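Local atomic coordinates of uracil-DNA glycosylase (Sulfolobus tokodaii str. 7, PDB entry 4ZBY), a protein that belongs to the uracil-DNA glycosylase superfamily and, in this structure, carries an iron/sulfur cluster and a bound uracil. Residues A[126-129]-A[130-134]; A[136-139]-A[140-144]. One frame throughout, in Å; residues are numbered along the deposited sequence.

Contact 1 of 2, residues A[126-129]-A[130-134]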
loop_
_atom_site.group_PDB
_atom_site.type_symbol
_atom_site.label_atom_id
_atom_site.label_comp_id
_atom_site.label_asym_id
_atom_site.label_seq_id
_atom_site.Cartn_x
_atom_site.Cartn_y
_atom_site.Cartn_z
ATOM N N THR A 126 -2.248 -6.289 3.996
ATOM C CA THR A 126 -3.610 -6.726 4.280
ATOM C C THR A 126 -3.747 -7.154 5.740
ATOM O O THR A 126 -4.668 -6.736 6.435
ATOM C CB THR A 126 -4.050 -7.898 3.366
ATOM O OG1 THR A 126 -4.006 -7.469 2.002
ATOM C CG2 THR A 126 -5.486 -8.358 3.689
ATOM N N LYS A 127 -2.814 -7.969 6.216
ATOM C CA LYS A 127 -2.852 -8.369 7.610
ATOM C C LYS A 127 -2.778 -7.170 8.558
ATOM O O LYS A 127 -3.499 -7.134 9.572
ATOM C CB LYS A 127 -1.712 -9.357 7.898
ATOM C CG LYS A 127 -1.682 -9.905 9.313
ATOM C CD LYS A 127 -0.569 -10.946 9.433
ATOM C CE LYS A 127 -0.766 -11.852 10.643
ATOM N NZ LYS A 127 -0.707 -11.072 11.906
ATOM N N TYR A 128 -1.934 -6.190 8.235
ATOM C CA TYR A 128 -1.794 -5.011 9.084
ATOM C C TYR A 128 -3.110 -4.226 9.149
ATOM O O TYR A 128 -3.616 -3.909 10.232
ATOM C CB TYR A 128 -0.662 -4.063 8.588
ATOM C CG TYR A 128 -0.652 -2.843 9.476
ATOM C CD1 TYR A 128 -1.219 -1.645 9.068
ATOM C CD2 TYR A 128 -0.174 -2.932 10.778
ATOM C CE1 TYR A 128 -1.283 -0.555 9.935
ATOM C CE2 TYR A 128 -0.230 -1.858 11.638
ATOM C CZ TYR A 128 -0.786 -0.673 11.215
ATOM O OH TYR A 128 -0.818 0.386 12.095
ATOM N N ILE A 129 -3.660 -3.910 7.984
ATOM C CA ILE A 129 -4.873 -3.092 7.940
ATOM C C ILE A 129 -6.039 -3.866 8.559
ATOM O O ILE A 129 -6.821 -3.286 9.302
ATOM C CB ILE A 129 -5.225 -2.630 6.497
ATOM C CG1 ILE A 129 -4.172 -1.633 5.985
ATOM C CG2 ILE A 129 -6.647 -2.024 6.456
ATOM C CD1 ILE A 129 -4.064 -0.339 6.781
ATOM N N PHE A 130 -6.124 -5.178 8.313
ATOM C CA PHE A 130 -7.169 -5.980 8.964
ATOM C C PHE A 130 -7.062 -5.903 10.477
ATOM O O PHE A 130 -8.083 -5.933 11.176
ATOM C CB PHE A 130 -7.113 -7.443 8.506
ATOM C CG PHE A 130 -7.918 -7.717 7.271
ATOM C CD1 PHE A 130 -8.610 -8.910 7.135
ATOM C CD2 PHE A 130 -8.002 -6.776 6.255
ATOM C CE1 PHE A 130 -9.362 -9.159 5.986
ATOM C CE2 PHE A 130 -8.744 -7.012 5.111
ATOM C CZ PHE A 130 -9.436 -8.199 4.978
ATOM N N SER A 131 -5.837 -5.802 10.996
ATOM C CA SER A 131 -5.660 -5.708 12.442
ATOM C C SER A 131 -6.173 -4.371 12.987
ATOM O O SER A 131 -6.778 -4.338 14.064
ATOM C CB SER A 131 -4.187 -5.938 12.848
ATOM O OG SER A 131 -3.357 -4.808 12.556
ATOM N N LYS A 132 -5.985 -3.295 12.231
ATOM C CA LYS A 132 -6.530 -1.991 12.604
ATOM C C LYS A 132 -8.060 -1.980 12.514
ATOM O O LYS A 132 -8.727 -1.322 13.309
ATOM C CB LYS A 132 -5.951 -0.881 11.720
ATOM C CG LYS A 132 -4.463 -0.647 11.882
ATOM C CD LYS A 132 -4.110 -0.189 13.299
ATOM C CE LYS A 132 -3.231 -1.208 14.007
ATOM N NZ LYS A 132 -2.361 -0.586 15.056
ATOM N N MET A 133 -8.604 -2.707 11.541
ATOM C CA MET A 133 -10.050 -2.798 11.328
ATOM C C MET A 133 -10.739 -3.648 12.352
ATOM O O MET A 133 -11.937 -3.501 12.602
ATOM C CB MET A 133 -10.364 -3.408 9.964
ATOM C CG MET A 133 -9.935 -2.601 8.798
ATOM S SD MET A 133 -10.087 -3.597 7.314
ATOM C CE MET A 133 -11.849 -3.744 7.201
ATOM N N GLY A 134 -9.992 -4.598 12.894
ATOM C CA GLY A 134 -10.584 -5.635 13.705
ATOM C C GLY A 134 -11.269 -6.697 12.870
ATOM O O GLY A 134 -12.152 -7.402 13.360
#
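Thr126 and Phe130, one helical turn apart, lie side by side and point the same way. Chi1 of -61° sets Thr126 OG1 beside the backbone N and turns CG2 anti to it, over one face of the Phe130 ring, 4.0 Å from CG2 to the ring centroid, a CH-pi contact. A beta-branched threonine suits this place because its other branch, OG1, is hydrogen-bonded to Thr120 OG1 and Gly122 O while the methyl stays apolar. Beside them, Ile129 CG2, buried, lies 3.9 Å from SD of Met133, further out; Trp150 and Val159 pack against both residues. These apolar side chains line the sheet-facing side of helix 123-133, which follows strand 117-121 in the alpha/beta fold of the superfamily. Tyr128 is buried on another side, against helix 96-113, its hydroxyl bonded to Asp107. The solvent side belongs to Lys127, Ser131 and Lys132, all exposed. Lys132, bent at chi2 and chi3, slants across the Tyr128 ring: Lys132 CG is 3.7 Å from Tyr128 CE1 and Lys132 CE 3.5 Å from Tyr128 OH. One tight polar point lies on this open side, where Ser131 OG folds back to Tyr128 O in a short 2.5 Å hydrogen bond; the same carbonyl accepts from Lys132 N. Gly134, just past the helix, has positive phi (77°), a conformation glycine takes easily.

Contact 2 of 2, residues A[136-139]-A[140-144]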
loop_
_atom_site.group_PDB
_atom_site.type_symbol
_atom_site.label_atom_id
_atom_site.label_comp_id
_atom_site.label_asym_id
_atom_site.label_seq_id
_atom_site.Cartn_x
_atom_site.Cartn_y
_atom_site.Cartn_z
ATOM N N ASN A 136 -11.124 -10.236 10.844
ATOM C CA ASN A 136 -10.364 -11.478 10.942
ATOM C C ASN A 136 -9.495 -11.753 9.705
ATOM O O ASN A 136 -9.970 -11.707 8.560
ATOM C CB ASN A 136 -11.313 -12.650 11.180
ATOM C CG ASN A 136 -10.569 -13.942 11.368
ATOM O OD1 ASN A 136 -9.819 -14.090 12.328
ATOM N ND2 ASN A 136 -10.743 -14.871 10.437
ATOM N N PHE A 137 -8.212 -12.031 9.932
ATOM C CA PHE A 137 -7.329 -12.360 8.829
ATOM C C PHE A 137 -6.922 -13.825 8.894
ATOM O O PHE A 137 -6.321 -14.267 9.870
ATOM C CB PHE A 137 -6.091 -11.464 8.836
ATOM C CG PHE A 137 -5.125 -11.746 7.704
ATOM C CD1 PHE A 137 -5.305 -11.171 6.472
ATOM C CD2 PHE A 137 -4.062 -12.633 7.878
ATOM C CE1 PHE A 137 -4.447 -11.438 5.434
ATOM C CE2 PHE A 137 -3.199 -12.901 6.851
ATOM C CZ PHE A 137 -3.377 -12.289 5.618
ATOM N N SER A 138 -7.277 -14.560 7.843
ATOM C CA SER A 138 -6.923 -15.962 7.678
ATOM C C SER A 138 -5.678 -16.071 6.802
ATOM O O SER A 138 -4.591 -16.347 7.289
ATOM C CB SER A 138 -8.089 -16.734 7.067
ATOM O OG SER A 138 -8.602 -16.034 5.947
ATOM N N SER A 139 -5.832 -15.821 5.506
ATOM C CA SER A 139 -4.697 -15.766 4.591
ATOM C C SER A 139 -5.037 -14.792 3.473
ATOM O O SER A 139 -6.201 -14.498 3.266
ATOM C CB SER A 139 -4.380 -17.151 4.026
ATOM O OG SER A 139 -5.405 -17.575 3.146
ATOM N N ILE A 140 -4.043 -14.290 2.752
ATOM C CA ILE A 140 -4.368 -13.418 1.639
ATOM C C ILE A 140 -5.201 -14.165 0.585
ATOM O O ILE A 140 -6.083 -13.572 -0.018
ATOM C CB ILE A 140 -3.087 -12.801 1.000
ATOM C CG1 ILE A 140 -3.458 -11.681 0.019
ATOM C CG2 ILE A 140 -2.201 -13.870 0.359
ATOM C CD1 ILE A 140 -4.218 -10.527 0.683
ATOM N N THR A 141 -4.955 -15.454 0.391
ATOM C CA THR A 141 -5.695 -16.215 -0.615
ATOM C C THR A 141 -7.179 -16.219 -0.263
ATOM O O THR A 141 -8.060 -16.069 -1.131
ATOM C CB THR A 141 -5.160 -17.656 -0.737
ATOM O OG1 THR A 141 -3.814 -17.619 -1.228
ATOM C CG2 THR A 141 -5.998 -18.471 -1.701
ATOM N N LYS A 142 -7.458 -16.329 1.027
ATOM C CA LYS A 142 -8.839 -16.517 1.477
ATOM C C LYS A 142 -9.598 -15.202 1.555
ATOM O O LYS A 142 -10.839 -15.191 1.516
ATOM C CB LYS A 142 -8.861 -17.203 2.839
ATOM C CG LYS A 142 -8.663 -18.701 2.745
ATOM C CD LYS A 142 -8.521 -19.330 4.114
ATOM C CE LYS A 142 -8.380 -20.830 4.000
ATOM N NZ LYS A 142 -8.288 -21.456 5.332
ATOM N N VAL A 143 -8.873 -14.094 1.669
ATOM C CA VAL A 143 -9.551 -12.831 1.913
ATOM C C VAL A 143 -9.508 -11.870 0.739
ATOM O O VAL A 143 -10.257 -10.902 0.731
ATOM C CB VAL A 143 -8.994 -12.100 3.166
ATOM C CG1 VAL A 143 -8.957 -13.044 4.384
ATOM C CG2 VAL A 143 -7.625 -11.433 2.878
ATOM N N ARG A 144 -8.642 -12.109 -0.245
ATOM C CA ARG A 144 -8.553 -11.173 -1.373
ATOM C C ARG A 144 -9.797 -11.219 -2.253
ATOM O O ARG A 144 -10.585 -12.207 -2.219
ATOM C CB ARG A 144 -7.311 -11.459 -2.231
ATOM C CG ARG A 144 -7.300 -12.870 -2.864
ATOM C CD ARG A 144 -6.977 -12.811 -4.369
ATOM N NE ARG A 144 -8.084 -12.270 -5.154
ATOM C CZ ARG A 144 -9.100 -12.986 -5.623
ATOM N NH1 ARG A 144 -9.188 -14.289 -5.370
ATOM N NH2 ARG A 144 -10.056 -12.397 -6.333
#
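Ser139 grips the first turn of helix 140-143 from its N-cap position: its OG accepts from Lys142 N at 3.2 Å. Chi1 of 69° places OG between the backbone N and the carbonyl carbon, turned toward Lys142 N. Serine suits the cap because its short side chain carries an acceptor within reach of that N-H. The Lys142 side chain then runs past two serines. Its CB lies 3.3 Å from Ser138 OG, CG passes 3.5 Å from Ser139 OG, and CD is 3.7 Å from Ser139 OG; beyond CG the chain is extended, and CE and NZ lead away from the loop at the exposed surface. On the inner side Val143 puts CG2 4.1 Å from Phe137 CE1, the two side chains crossing at about a right angle, while Val143 CG1 comes to 3.4 Å from Ser138 OG. Phe137 and Val143 both also pack on Thr126, an apolar join between this short helix and the preceding one. The cap gives Lys142 N a straighter bond (143° at the hydrogen) than the weak one to Ser139 O (128°), which implies that the serine hydroxyl is probably its better partner at the helix start.

How the contacts relate
Contact 1 closes at Gly134 before contact 2 opens at Asn136, and their centres lie 11 Å apart on the same side of the chain's centre. Helix 123-133 carries contact 1; a loop then turns the chain into helix 140-143, the site of contact 2, ahead of edge strand 148-152. The two meet at Thr126, whose OG1 is 3.3 Å from Ile140 CD1 and whose CG2 is 3.7 Å from Phe137 CE1, and again where Phe130 CD1 lies 3.4 Å from Asn136 O. Contact 1 is partly buried against the sheet, whereas contact 2 is a surface turn laid back upon the same helix. In sequence they belong to the connection from strand 117-121 to strand 148-152.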